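Local atomic coordinates of uncharacterized protein DUF1470 (Jannaschia sp. CCS1, PDB entry 3H0N), a protein that is of uncharacterised function but carries a treble-clef zinc finger and may act as a stress-induced transcription regulator. Residues Q167-S170 and L171-N175. Sequence-based numbering, arbitrary orientation.
With ZN (zinc ion), chain B.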
ATOM      1  N   GLN A 167       3.223 -22.938 -12.999  1.00 10.99           N
ATOM      2  CA  GLN A 167       4.396 -23.109 -13.874  1.00 12.57           C
ATOM      3  C   GLN A 167       4.275 -22.342 -15.179  1.00 12.06           C
ATOM      4  O   GLN A 167       5.280 -22.131 -15.847  1.00 10.87           O
ATOM      5  CB  GLN A 167       4.593 -24.618 -14.203  1.00 15.81           C
ATOM      6  CG  GLN A 167       4.908 -25.461 -12.965  1.00 25.84           C
ATOM      7  CD  GLN A 167       5.039 -26.974 -13.217  1.00 36.01           C
ATOM      8  OE1 GLN A 167       4.437 -27.542 -14.132  1.00 34.84           O
ATOM      9  NE2 GLN A 167       5.844 -27.624 -12.387  1.00 47.04           N
ATOM     10  N   TYR A 168       3.055 -21.992 -15.582  1.00 10.11           N
ATOM     11  CA  TYR A 168       2.750 -21.482 -16.908  1.00 10.05           C
ATOM     12  C   TYR A 168       2.061 -20.155 -16.821  1.00  9.65           C
ATOM     13  O   TYR A 168       1.289 -19.894 -15.879  1.00 10.92           O
ATOM     14  CB  TYR A 168       1.916 -22.502 -17.740  1.00 11.00           C
ATOM     15  CG  TYR A 168       2.608 -23.862 -17.855  1.00 11.23           C
ATOM     16  CD1 TYR A 168       3.769 -24.004 -18.588  1.00 12.45           C
ATOM     17  CD2 TYR A 168       2.173 -24.975 -17.166  1.00 11.52           C
ATOM     18  CE1 TYR A 168       4.427 -25.209 -18.643  1.00 10.74           C
ATOM     19  CE2 TYR A 168       2.844 -26.178 -17.216  1.00 14.32           C
ATOM     20  CZ  TYR A 168       3.957 -26.284 -17.952  1.00 12.74           C
ATOM     21  OH  TYR A 168       4.681 -27.464 -18.035  1.00 15.86           O
ATOM     22  N   CYS A 169       2.276 -19.329 -17.834  1.00  9.07           N
ATOM     23  CA  CYS A 169       1.839 -17.932 -17.822  1.00  8.97           C
ATOM     24  C   CYS A 169       0.355 -17.761 -18.038  1.00 11.81           C
ATOM     25  O   CYS A 169      -0.170 -16.677 -17.812  1.00 11.93           O
ATOM     26  CB  CYS A 169       2.542 -17.097 -18.893  1.00  9.47           C
ATOM     27  SG  CYS A 169       2.061 -17.525 -20.607  1.00  9.68           S
ATOM     28  N   SER A 170      -0.318 -18.812 -18.510  1.00 10.31           N
ATOM     29  CA  SER A 170      -1.650 -18.700 -19.053  1.00  9.31           C
ATOM     30  C   SER A 170      -2.309 -20.024 -19.185  1.00 11.04           C
ATOM     31  O   SER A 170      -1.662 -21.060 -19.255  1.00 10.00           O
ATOM     32  CB  SER A 170      -1.618 -18.079 -20.428  1.00  9.18           C
ATOM     33  OG  SER A 170      -0.896 -18.831 -21.350  1.00  9.90           O
ATOM     34  N   LEU A 171      -3.630 -19.975 -19.276  1.00 12.83           N
ATOM     35  CA  LEU A 171      -4.380 -21.177 -19.590  1.00 10.58           C
ATOM     36  C   LEU A 171      -3.976 -21.705 -20.962  1.00 10.40           C
ATOM     37  O   LEU A 171      -3.896 -22.907 -21.195  1.00 10.84           O
ATOM     38  CB  LEU A 171      -5.882 -20.878 -19.488  1.00 10.44           C
ATOM     39  CG  LEU A 171      -6.816 -22.025 -19.789  1.00 11.28           C
ATOM     40  CD1 LEU A 171      -6.564 -23.211 -18.904  1.00 10.81           C
ATOM     41  CD2 LEU A 171      -8.289 -21.504 -19.670  1.00  9.79           C
ATOM     42  N   ALA A 172      -3.630 -20.811 -21.889  1.00 10.98           N
ATOM     43  CA  ALA A 172      -3.214 -21.198 -23.199  1.00 10.69           C
ATOM     44  C   ALA A 172      -2.006 -22.134 -23.139  1.00 12.86           C
ATOM     45  O   ALA A 172      -1.987 -23.215 -23.707  1.00 11.25           O
ATOM     46  CB  ALA A 172      -2.929 -19.940 -24.063  1.00 13.11           C
ATOM     47  N   CYS A 173      -0.972 -21.740 -22.390  1.00 10.19           N
ATOM     48  CA  CYS A 173       0.211 -22.563 -22.268  1.00  8.97           C
ATOM     49  C   CYS A 173      -0.047 -23.810 -21.440  1.00 10.82           C
ATOM     50  O   CYS A 173       0.456 -24.874 -21.756  1.00 11.13           O
ATOM     51  CB  CYS A 173       1.377 -21.736 -21.700  1.00  8.44           C
ATOM     52  SG  CYS A 173       2.010 -20.475 -22.861  1.00  9.50           S
ATOM     53  N   GLN A 174      -0.833 -23.693 -20.388  1.00  5.80           N
ATOM     54  CA  GLN A 174      -1.278 -24.864 -19.632  1.00  5.18           C
ATOM     55  C   GLN A 174      -1.918 -25.900 -20.578  1.00  8.31           C
ATOM     56  O   GLN A 174      -1.660 -27.098 -20.469  1.00  7.75           O
ATOM     57  CB  GLN A 174      -2.232 -24.422 -18.495  1.00  4.74           C
ATOM     58  CG  GLN A 174      -2.471 -25.447 -17.437  1.00  5.17           C
ATOM     59  CD  GLN A 174      -1.374 -25.439 -16.359  1.00  3.53           C
ATOM     60  OE1 GLN A 174      -1.003 -24.384 -15.792  1.00  4.66           O
ATOM     61  NE2 GLN A 174      -0.929 -26.631 -15.995  1.00  3.83           N
ATOM     62  N   ASN A 175      -2.810 -25.444 -21.444  1.00  9.15           N
ATOM     63  CA  ASN A 175      -3.541 -26.331 -22.396  1.00  8.60           C
ATOM     64  C   ASN A 175      -2.633 -26.923 -23.449  1.00 11.40           C
ATOM     65  O   ASN A 175      -2.781 -28.096 -23.805  1.00 12.30           O
ATOM     66  CB  ASN A 175      -4.644 -25.542 -23.114  1.00  6.94           C
ATOM     67  CG  ASN A 175      -5.857 -25.342 -22.287  1.00  8.64           C
ATOM     68  OD1 ASN A 175      -6.058 -26.029 -21.289  1.00 10.99           O
ATOM     69  ND2 ASN A 175      -6.719 -24.428 -22.725  1.00  8.45           N
TER
HETATM   70 ZN    ZN B 201       3.409 -19.134 -21.627  1.00  9.23          ZN
HETATM   71  O   HOH W   1       0.843 -24.316 -13.729  1.00 16.30           O
HETATM   72  O   HOH W   2       1.239 -27.289 -13.957  1.00 25.73           O
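Cys169 and Cys173, one in the loop leading into helix 171-180 and the other in its first turn, share one zinc ion, each SG lying 2.3 Å from the metal. Cys169 SG and Cys173 SG lie 3.7 Å apart; Cys148 and Cys153 supply the other two sulfur ligands. Cys173 turns its SG anti to the carbonyl carbon (chi1 -70°), which brings it round to the metal beside Cys169. Between the two ligands Ser170 is the N-cap of the helix. Ser170 OG accepts from Cys173 N at 3.1 Å, in a nearly straight bond (165°). Ser170 O takes Gln174 N at 3.0 Å, the first full helical turn. With an alanine here the N-H of Cys173 would probably lose its capping acceptor, and the helix start that carries this zinc ligand would be held less firmly. On the flank, the amide of Gln174 stands almost perpendicular to the Tyr168 ring (82°) and meets its edge, Gln174 OE1 lying near the ring plane, 3.5 Å from Tyr168 CD2. Two waters tie the same amide to Gln167: one accepts from Gln167 N and donates to Gln174 OE1; the other accepts from Gln174 NE2 and donates to Gln167 OE1. A loop followed by a helix that delivers the last two of four cysteines is the second half of a treble-clef zinc finger, here within the CGNR family.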